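Local coordinates for hexapeptide transferase family protein (Anaplasma phagocytophilum, PDB 3IXC), which binds magnesium through histidines of neighbouring subunits in its trimer and is probably a transferase of the left-handed beta-helix family, at residues I104-I109 and V121-I126; I60-V65 and I81-V86; S125-R130 and S137-G142. One frame throughout, in Å; residues are numbered along the deposited sequence.

Contact 1 of 3, residues I104-I109 and V121-I126; sequences IGHSCI and VGMGSI. With MG (magnesium ion), chain B.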
loop_
_atom_site.group_PDB
_atom_site.type_symbol
_atom_site.label_atom_id
_atom_site.label_comp_id
_atom_site.label_asym_id
_atom_site.label_seq_id
_atom_site.Cartn_x
_atom_site.Cartn_y
_atom_site.Cartn_z
ATOM N N ILE A 104 -7.918 10.141 7.066
ATOM C CA ILE A 104 -7.518 8.770 6.765
ATOM C C ILE A 104 -6.057 8.791 6.332
ATOM O O ILE A 104 -5.694 9.407 5.334
ATOM C CB ILE A 104 -8.429 8.112 5.698
ATOM C CG1 ILE A 104 -9.852 7.983 6.247
ATOM C CG2 ILE A 104 -7.883 6.724 5.285
ATOM C CD1 ILE A 104 -10.939 8.184 5.214
ATOM N N GLY A 105 -5.220 8.126 7.130
ATOM C CA GLY A 105 -3.779 8.122 6.905
ATOM C C GLY A 105 -3.326 7.377 5.657
ATOM O O GLY A 105 -4.130 6.748 4.955
ATOM N N HIS A 106 -2.026 7.448 5.379
ATOM C CA HIS A 106 -1.492 6.836 4.148
ATOM C C HIS A 106 -1.749 5.343 4.134
ATOM O O HIS A 106 -1.708 4.686 5.183
ATOM C CB HIS A 106 0.023 7.025 4.023
ATOM C CG HIS A 106 0.508 8.383 4.424
ATOM N ND1 HIS A 106 0.444 9.475 3.585
ATOM C CD2 HIS A 106 1.079 8.820 5.573
ATOM C CE1 HIS A 106 0.949 10.529 4.202
ATOM N NE2 HIS A 106 1.339 10.161 5.411
ATOM N N SER A 107 -2.002 4.817 2.939
ATOM C CA SER A 107 -1.959 3.375 2.694
ATOM C C SER A 107 -2.908 2.581 3.590
ATOM O O SER A 107 -2.568 1.498 4.088
ATOM C CB SER A 107 -0.523 2.859 2.809
ATOM O OG SER A 107 0.312 3.545 1.890
ATOM N N CYS A 108 -4.093 3.146 3.811
ATOM C CA CYS A 108 -5.171 2.426 4.479
ATOM C C CYS A 108 -5.961 1.596 3.469
ATOM O O CYS A 108 -5.827 1.784 2.265
ATOM C CB CYS A 108 -6.105 3.396 5.193
ATOM S SG CYS A 108 -5.366 4.088 6.696
ATOM N N ILE A 109 -6.760 0.656 3.975
ATOM C CA ILE A 109 -7.733 -0.049 3.147
ATOM C C ILE A 109 -9.064 0.075 3.875
ATOM O O ILE A 109 -9.176 -0.328 5.036
ATOM C CB ILE A 109 -7.396 -1.552 2.934
ATOM C CG1 ILE A 109 -5.933 -1.761 2.535
ATOM C CG2 ILE A 109 -8.320 -2.145 1.842
ATOM C CD1 ILE A 109 -5.482 -3.237 2.616
ATOM N N VAL A 121 -8.263 7.766 11.207
ATOM C CA VAL A 121 -7.769 6.415 10.927
ATOM C C VAL A 121 -6.271 6.495 10.706
ATOM O O VAL A 121 -5.807 7.080 9.721
ATOM C CB VAL A 121 -8.459 5.798 9.685
ATOM C CG1 VAL A 121 -7.930 4.381 9.426
ATOM C CG2 VAL A 121 -9.966 5.771 9.861
ATOM N N GLY A 122 -5.511 5.924 11.639
ATOM C CA GLY A 122 -4.053 5.957 11.578
ATOM C C GLY A 122 -3.537 5.285 10.319
ATOM O O GLY A 122 -4.149 4.348 9.819
ATOM N N MET A 123 -2.422 5.798 9.801
ATOM C CA MET A 123 -1.818 5.255 8.580
ATOM C C MET A 123 -1.636 3.739 8.646
ATOM O O MET A 123 -1.338 3.181 9.709
ATOM C CB MET A 123 -0.480 5.939 8.310
ATOM C CG MET A 123 0.585 5.703 9.382
ATOM S SD MET A 123 1.974 6.792 9.057
ATOM C CE MET A 123 3.076 6.441 10.397
ATOM N N GLY A 124 -1.819 3.076 7.503
ATOM C CA GLY A 124 -1.566 1.642 7.418
ATOM C C GLY A 124 -2.614 0.783 8.102
ATOM O O GLY A 124 -2.337 -0.380 8.431
ATOM N N SER A 125 -3.812 1.339 8.302
ATOM C CA SER A 125 -4.913 0.591 8.930
ATOM C C SER A 125 -5.860 -0.020 7.904
ATOM O O SER A 125 -5.960 0.451 6.769
ATOM C CB SER A 125 -5.716 1.486 9.886
ATOM O OG SER A 125 -4.919 1.892 10.991
ATOM N N ILE A 126 -6.556 -1.072 8.326
ATOM C CA ILE A 126 -7.540 -1.769 7.507
ATOM C C ILE A 126 -8.846 -1.719 8.278
ATOM O O ILE A 126 -8.876 -2.062 9.462
ATOM C CB ILE A 126 -7.136 -3.241 7.263
ATOM C CG1 ILE A 126 -5.776 -3.325 6.553
ATOM C CG2 ILE A 126 -8.230 -3.981 6.472
ATOM C CD1 ILE A 126 -5.232 -4.758 6.422
HETATM MG MG MG B . 1.679 12.087 6.717
HETATM O O HOH W 1 -3.359 -1.017 5.063
HETATM O O HOH W 2 0.033 13.138 6.979
#

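Contact 2 of 3, residues I60-V65 and I81-V86; sequences IWYGTV and IQDNTV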
loop_
_atom_site.group_PDB
_atom_site.type_symbol
_atom_site.label_atom_id
_atom_site.label_comp_id
_atom_site.label_asym_id
_atom_site.label_seq_id
_atom_site.Cartn_x
_atom_site.Cartn_y
_atom_site.Cartn_z
ATOM N N ILE A 60 -8.031 14.230 -1.820
ATOM C CA ILE A 60 -7.810 12.827 -2.177
ATOM C C ILE A 60 -6.410 12.770 -2.773
ATOM O O ILE A 60 -6.143 13.393 -3.803
ATOM C CB ILE A 60 -8.883 12.343 -3.187
ATOM C CG1 ILE A 60 -10.307 12.675 -2.680
ATOM C CG2 ILE A 60 -8.702 10.867 -3.512
ATOM C CD1 ILE A 60 -10.706 11.994 -1.349
ATOM N N TRP A 61 -5.521 12.028 -2.114
ATOM C CA TRP A 61 -4.078 12.159 -2.338
ATOM C C TRP A 61 -3.497 11.179 -3.365
ATOM O O TRP A 61 -4.234 10.438 -4.028
ATOM C CB TRP A 61 -3.347 12.164 -0.976
ATOM C CG TRP A 61 -3.732 13.423 -0.238
ATOM C CD1 TRP A 61 -4.840 13.617 0.562
ATOM C CD2 TRP A 61 -3.076 14.691 -0.326
ATOM N NE1 TRP A 61 -4.888 14.932 0.990
ATOM C CE2 TRP A 61 -3.818 15.608 0.465
ATOM C CE3 TRP A 61 -1.925 15.142 -0.985
ATOM C CZ2 TRP A 61 -3.440 16.950 0.616
ATOM C CZ3 TRP A 61 -1.544 16.478 -0.830
ATOM C CH2 TRP A 61 -2.307 17.367 -0.031
ATOM N N TYR A 62 -2.181 11.243 -3.549
ATOM C CA TYR A 62 -1.524 10.533 -4.640
ATOM C C TYR A 62 -1.710 9.034 -4.527
ATOM O O TYR A 62 -1.559 8.469 -3.450
ATOM C CB TYR A 62 -0.043 10.883 -4.649
ATOM C CG TYR A 62 0.196 12.332 -4.991
ATOM C CD1 TYR A 62 0.228 12.749 -6.328
ATOM C CD2 TYR A 62 0.384 13.287 -3.987
ATOM C CE1 TYR A 62 0.434 14.090 -6.656
ATOM C CE2 TYR A 62 0.594 14.636 -4.311
ATOM C CZ TYR A 62 0.615 15.018 -5.645
ATOM O OH TYR A 62 0.820 16.339 -5.977
ATOM N N GLY A 63 -2.068 8.408 -5.646
ATOM C CA GLY A 63 -2.195 6.957 -5.706
ATOM C C GLY A 63 -3.389 6.366 -4.971
ATOM O O GLY A 63 -3.503 5.144 -4.858
ATOM N N THR A 64 -4.279 7.221 -4.474
ATOM C CA THR A 64 -5.483 6.743 -3.813
ATOM C C THR A 64 -6.486 6.227 -4.853
ATOM O O THR A 64 -6.594 6.769 -5.961
ATOM C CB THR A 64 -6.055 7.822 -2.851
ATOM O OG1 THR A 64 -5.163 7.943 -1.732
ATOM C CG2 THR A 64 -7.446 7.454 -2.336
ATOM N N VAL A 65 -7.181 5.155 -4.492
ATOM C CA VAL A 65 -8.159 4.532 -5.376
ATOM C C VAL A 65 -9.478 4.468 -4.621
ATOM O O VAL A 65 -9.574 3.796 -3.591
ATOM C CB VAL A 65 -7.724 3.101 -5.795
ATOM C CG1 VAL A 65 -8.789 2.469 -6.705
ATOM C CG2 VAL A 65 -6.367 3.125 -6.500
ATOM N N ILE A 81 -8.135 11.843 2.437
ATOM C CA ILE A 81 -7.842 10.422 2.276
ATOM C C ILE A 81 -6.446 10.341 1.682
ATOM O O ILE A 81 -6.236 10.639 0.500
ATOM C CB ILE A 81 -8.885 9.722 1.389
ATOM C CG1 ILE A 81 -10.296 9.979 1.939
ATOM C CG2 ILE A 81 -8.575 8.217 1.310
ATOM C CD1 ILE A 81 -11.428 9.313 1.152
ATOM N N GLN A 82 -5.495 9.951 2.517
ATOM C CA GLN A 82 -4.080 10.127 2.195
ATOM C C GLN A 82 -3.537 9.048 1.251
ATOM O O GLN A 82 -4.252 8.105 0.873
ATOM C CB GLN A 82 -3.266 10.229 3.483
ATOM C CG GLN A 82 -3.574 11.501 4.260
ATOM C CD GLN A 82 -2.924 11.514 5.619
ATOM O OE1 GLN A 82 -1.856 10.919 5.816
ATOM N NE2 GLN A 82 -3.557 12.200 6.578
ATOM N N ASP A 83 -2.278 9.230 0.870
ATOM C CA ASP A 83 -1.680 8.605 -0.310
ATOM C C ASP A 83 -1.746 7.092 -0.302
ATOM O O ASP A 83 -1.509 6.457 0.730
ATOM C CB ASP A 83 -0.221 9.049 -0.454
ATOM C CG ASP A 83 -0.022 10.495 -0.049
ATOM O OD1 ASP A 83 0.192 11.350 -0.939
ATOM O OD2 ASP A 83 -0.112 10.774 1.172
ATOM N N ASN A 84 -2.059 6.535 -1.472
ATOM C CA ASN A 84 -2.076 5.085 -1.692
ATOM C C ASN A 84 -3.140 4.327 -0.892
ATOM O O ASN A 84 -3.090 3.108 -0.815
ATOM C CB ASN A 84 -0.673 4.473 -1.476
ATOM C CG ASN A 84 0.280 4.777 -2.628
ATOM O OD1 ASN A 84 -0.092 5.437 -3.597
ATOM N ND2 ASN A 84 1.509 4.272 -2.538
ATOM N N THR A 85 -4.105 5.041 -0.312
ATOM C CA THR A 85 -5.255 4.380 0.317
ATOM C C THR A 85 -6.195 3.794 -0.747
ATOM O O THR A 85 -6.351 4.366 -1.822
ATOM C CB THR A 85 -5.990 5.363 1.236
ATOM O OG1 THR A 85 -5.172 5.593 2.384
ATOM C CG2 THR A 85 -7.345 4.810 1.706
ATOM N N VAL A 86 -6.801 2.651 -0.438
ATOM C CA VAL A 86 -7.780 2.019 -1.316
ATOM C C VAL A 86 -9.106 1.953 -0.573
ATOM O O VAL A 86 -9.155 1.537 0.590
ATOM C CB VAL A 86 -7.339 0.596 -1.733
ATOM C CG1 VAL A 86 -8.428 -0.072 -2.600
ATOM C CG2 VAL A 86 -6.013 0.657 -2.495
#

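Contact 3 of 3, residues S125-R130 and S137-G142; sequences SIVMDR and SMLAAG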
loop_
_atom_site.group_PDB
_atom_site.type_symbol
_atom_site.label_atom_id
_atom_site.label_comp_id
_atom_site.label_asym_id
_atom_site.label_seq_id
_atom_site.Cartn_x
_atom_site.Cartn_y
_atom_site.Cartn_z
ATOM N N SER A 125 -3.812 1.339 8.302
ATOM C CA SER A 125 -4.913 0.591 8.930
ATOM C C SER A 125 -5.860 -0.020 7.904
ATOM O O SER A 125 -5.960 0.451 6.769
ATOM C CB SER A 125 -5.716 1.486 9.886
ATOM O OG SER A 125 -4.919 1.892 10.991
ATOM N N ILE A 126 -6.556 -1.072 8.326
ATOM C CA ILE A 126 -7.540 -1.769 7.507
ATOM C C ILE A 126 -8.846 -1.719 8.278
ATOM O O ILE A 126 -8.876 -2.062 9.462
ATOM C CB ILE A 126 -7.136 -3.241 7.263
ATOM C CG1 ILE A 126 -5.776 -3.325 6.553
ATOM C CG2 ILE A 126 -8.230 -3.981 6.472
ATOM C CD1 ILE A 126 -5.232 -4.758 6.422
ATOM N N VAL A 127 -9.911 -1.256 7.624
ATOM C CA VAL A 127 -11.241 -1.203 8.247
ATOM C C VAL A 127 -12.150 -2.089 7.404
ATOM O O VAL A 127 -12.352 -1.829 6.208
ATOM C CB VAL A 127 -11.790 0.244 8.325
ATOM C CG1 VAL A 127 -13.142 0.268 9.037
ATOM C CG2 VAL A 127 -10.798 1.143 9.074
ATOM N N MET A 128 -12.704 -3.125 8.037
ATOM C CA MET A 128 -13.433 -4.188 7.333
ATOM C C MET A 128 -14.924 -3.883 7.186
ATOM O O MET A 128 -15.446 -2.955 7.817
ATOM C CB MET A 128 -13.247 -5.539 8.047
ATOM C CG MET A 128 -11.794 -5.999 8.208
ATOM S SD MET A 128 -11.018 -6.656 6.722
ATOM C CE MET A 128 -11.943 -8.168 6.482
ATOM N N ASP A 129 -15.595 -4.689 6.359
ATOM C CA ASP A 129 -17.028 -4.564 6.087
ATOM C C ASP A 129 -17.842 -4.416 7.365
ATOM O O ASP A 129 -17.647 -5.158 8.329
ATOM C CB ASP A 129 -17.537 -5.784 5.294
ATOM C CG ASP A 129 -17.291 -5.675 3.784
ATOM O OD1 ASP A 129 -16.823 -4.624 3.300
ATOM O OD2 ASP A 129 -17.590 -6.653 3.069
ATOM N N ARG A 130 -18.750 -3.446 7.365
ATOM C CA ARG A 130 -19.709 -3.242 8.457
ATOM C C ARG A 130 -19.099 -2.641 9.731
ATOM O O ARG A 130 -19.827 -2.359 10.679
ATOM C CB ARG A 130 -20.501 -4.528 8.786
ATOM C CG ARG A 130 -21.376 -5.046 7.649
ATOM C CD ARG A 130 -22.182 -6.283 8.058
ATOM N NE ARG A 130 -21.362 -7.495 8.093
ATOM C CZ ARG A 130 -20.877 -8.056 9.199
ATOM N NH1 ARG A 130 -21.125 -7.527 10.392
ATOM N NH2 ARG A 130 -20.147 -9.163 9.110
ATOM N N SER A 137 -13.767 9.495 16.998
ATOM C CA SER A 137 -13.073 8.298 17.477
ATOM C C SER A 137 -11.789 8.098 16.675
ATOM O O SER A 137 -11.606 8.720 15.626
ATOM C CB SER A 137 -13.980 7.065 17.361
ATOM O OG SER A 137 -14.327 6.804 16.006
ATOM N N MET A 138 -10.903 7.233 17.161
ATOM C CA MET A 138 -9.597 7.074 16.526
ATOM C C MET A 138 -9.099 5.640 16.507
ATOM O O MET A 138 -9.330 4.884 17.450
ATOM C CB MET A 138 -8.557 7.971 17.210
ATOM C CG MET A 138 -7.188 7.926 16.546
ATOM S SD MET A 138 -6.118 9.311 16.958
ATOM C CE MET A 138 -5.824 9.018 18.647
ATOM N N LEU A 139 -8.420 5.301 15.411
ATOM C CA LEU A 139 -7.736 4.036 15.261
ATOM C C LEU A 139 -6.240 4.336 15.163
ATOM O O LEU A 139 -5.829 5.195 14.372
ATOM C CB LEU A 139 -8.245 3.361 13.988
ATOM C CG LEU A 139 -8.066 1.865 13.774
ATOM C CD1 LEU A 139 -8.693 1.069 14.907
ATOM C CD2 LEU A 139 -8.675 1.487 12.432
ATOM N N ALA A 140 -5.431 3.646 15.968
ATOM C CA ALA A 140 -3.975 3.813 15.915
ATOM C C ALA A 140 -3.435 3.350 14.568
ATOM O O ALA A 140 -4.053 2.508 13.904
ATOM C CB ALA A 140 -3.310 3.018 17.016
ATOM N N ALA A 141 -2.269 3.875 14.192
ATOM C CA ALA A 141 -1.557 3.393 13.006
ATOM C C ALA A 141 -1.455 1.870 13.016
ATOM O O ALA A 141 -1.237 1.256 14.065
ATOM C CB ALA A 141 -0.169 4.001 12.934
ATOM N N GLY A 142 -1.634 1.273 11.842
ATOM C CA GLY A 142 -1.406 -0.161 11.668
ATOM C C GLY A 142 -2.472 -1.057 12.266
ATOM O O GLY A 142 -2.225 -2.244 12.480
#

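Contact 1 of 3, residues I104-I109 and V121-I126
Parallel beta bridges join Ile-104 to Val-121 and Ile-109 to Ile-126, and between these ends two successive coils of the left-handed parallel beta-helix round the same corner of the prism. The stack of backbones is held by Gly-105 N bonding to Val-121 O, Gly-124 N to His-106 O (2.8 Å) and Ile-109 N to Ser-125 O. Where the chains run closest, the CA atoms of Gly-105 and Met-123 are 3.9 Å apart. Residues 122-125 form a type II turn, with Gly-124 at a positive phi of 74°.

Inside this corner, Cys-108 turns its sulfur beside its own backbone N (chi1 -73°), where SG accepts a hydrogen bond from Ser-125 N at 3.5 Å and touches Val-121 CG1. Gly-122 O takes the hydroxyl proton of Ser-125 OG, which sits above the carbonyl plane. The outer face meets the third subunit: here Ile-109 and Ile-126 lie side by side, CD1 of Ile-109 3.9 Å from CG1 of Ile-126, and Met-123 of that subunit packs on Ile-126.

Also outside the corner, the extended side chain of Met-123 brings SD to the edge of the His-106 ring, 4.1 Å from CD2. Asp-83 of the neighbouring coil bonds ND1, consistent with holding the ring so that NE2 faces the magnesium ion shared with His-88 and His-111 of the second subunit; NE2 binds the metal at 2.4 Å.

Contact 2 of 3, residues I60-V65 and I81-V86
Main-chain hydrogen bonds set the spacing of these two coils of the left-handed beta-helix: Trp-61 N bonds to Ile-81 O, Asn-84 N to Tyr-62 O (2.8 Å) and Val-65 N to Thr-85 O. Parallel bridges pair Ile-60 with Ile-81 and Val-65 with Val-86, and a type II turn in each segment stacks on the other.

On the inner side, Ile-60 and Ile-81 run side by side, their CD1 atoms 3.7 Å apart. Thr-64, in one of its two conformers, crosses Ile-81 at about a right angle, with 3.9 Å between their CG2 atoms. Thr-64 OG1 accepts a weak hydrogen bond from Thr-85 N (3.4 Å) and lies 2.8 Å from Gln-82 O.

On the outer side, Ile-81 O sits at the edge of the Trp-61 indole, in the ring plane, 3.3 Å from CD1; Arg-67 of the second subunit makes a cation-pi contact with this indole. Asp-83 places its carboxylate alongside Tyr-62, the planes 7° apart, so that OD1 comes edge-on to the phenol ring, 3.6 Å from CD2. Asn-84 CG lies beside the backbone N (chi1 -75°), which brings OD1 to 3.3 Å from Gly-63 CA; ND2 makes weak hydrogen bonds to Gly-63 O and Asn-84 O of the second subunit.

The salt bridge from Asp-83 OD2 crosses to Arg-67 of the second subunit; beside His-106, this carboxylate probably has a second-shell role in orienting a magnesium-binding imidazole.

Contact 3 of 3, residues S125-R130 and S137-G142
At a corner of the left-handed beta-helix, Ser-125 and Val-127 meet Leu-139 of the following coil across the angle between two faces of the prism. Strand 126-127 lies in one parallel sheet and strand 138-139 in another, so the segments are not paired as neighbouring strands. They approach at one end, where the CA atoms of Ser-125 and Gly-142 are 4.5 Å apart, and diverge beyond it, which keeps the interface small, at 176 Å² for both sides together.

Leu-139 carries the apolar half of the contact. Its CG stands opposite the backbone N (chi1 -161°), and in the modelled one of two conformers this swings CD2 into the interior of the helix. There a single methyl serves two partners: CD2 of Leu-139 lies 3.9 Å from CB of Ser-125 and 4.0 Å from CG2 of Val-127. The Val-127 and Leu-139 side chains slide past each other in opposite directions; the two enter the core from different faces of the prism. Leu-145, in the same coil as Leu-139 and on the strand that pairs with 126-127, packs on both of them.

The polar half gathers around the serine hydroxyl. Besides its bond within its own turn, Ser-125 OG accepts a hydrogen bond from Ser-143 N, just beyond Gly-142, so this buried oxygen links two stacked turns. Gly-142, at a positive phi of 74°, bends the chain around the corner, and its carbonyl oxygen bonds Arg-160 NH1. At the centre of the group, Ser-125 OG is 3.1 Å from Ala-140 O and 3.4 Å from Gly-142 N.

In the fold
All three contacts follow one edge of the triangular beta-helix, where the chain leaves the sheet containing strands 59-60, 80-81, 103-104, 120-121 and 138-139 for the one containing 65-68, 86-87, 109-110, 126-127 and 144-145. Contact 2 comes first along the chain, then contact 1, then contact 3, which shares Ser-125 and Ile-126 with contact 1. The centre of contact 1 is about 10 Å from that of contact 2 and 7 Å from that of contact 3, whereas the centres of contacts 2 and 3 are about 16 Å apart and the two do not touch. The five stacked turns thus form a continuous ladder facing the other subunits, and the magnesium site lies beside its middle.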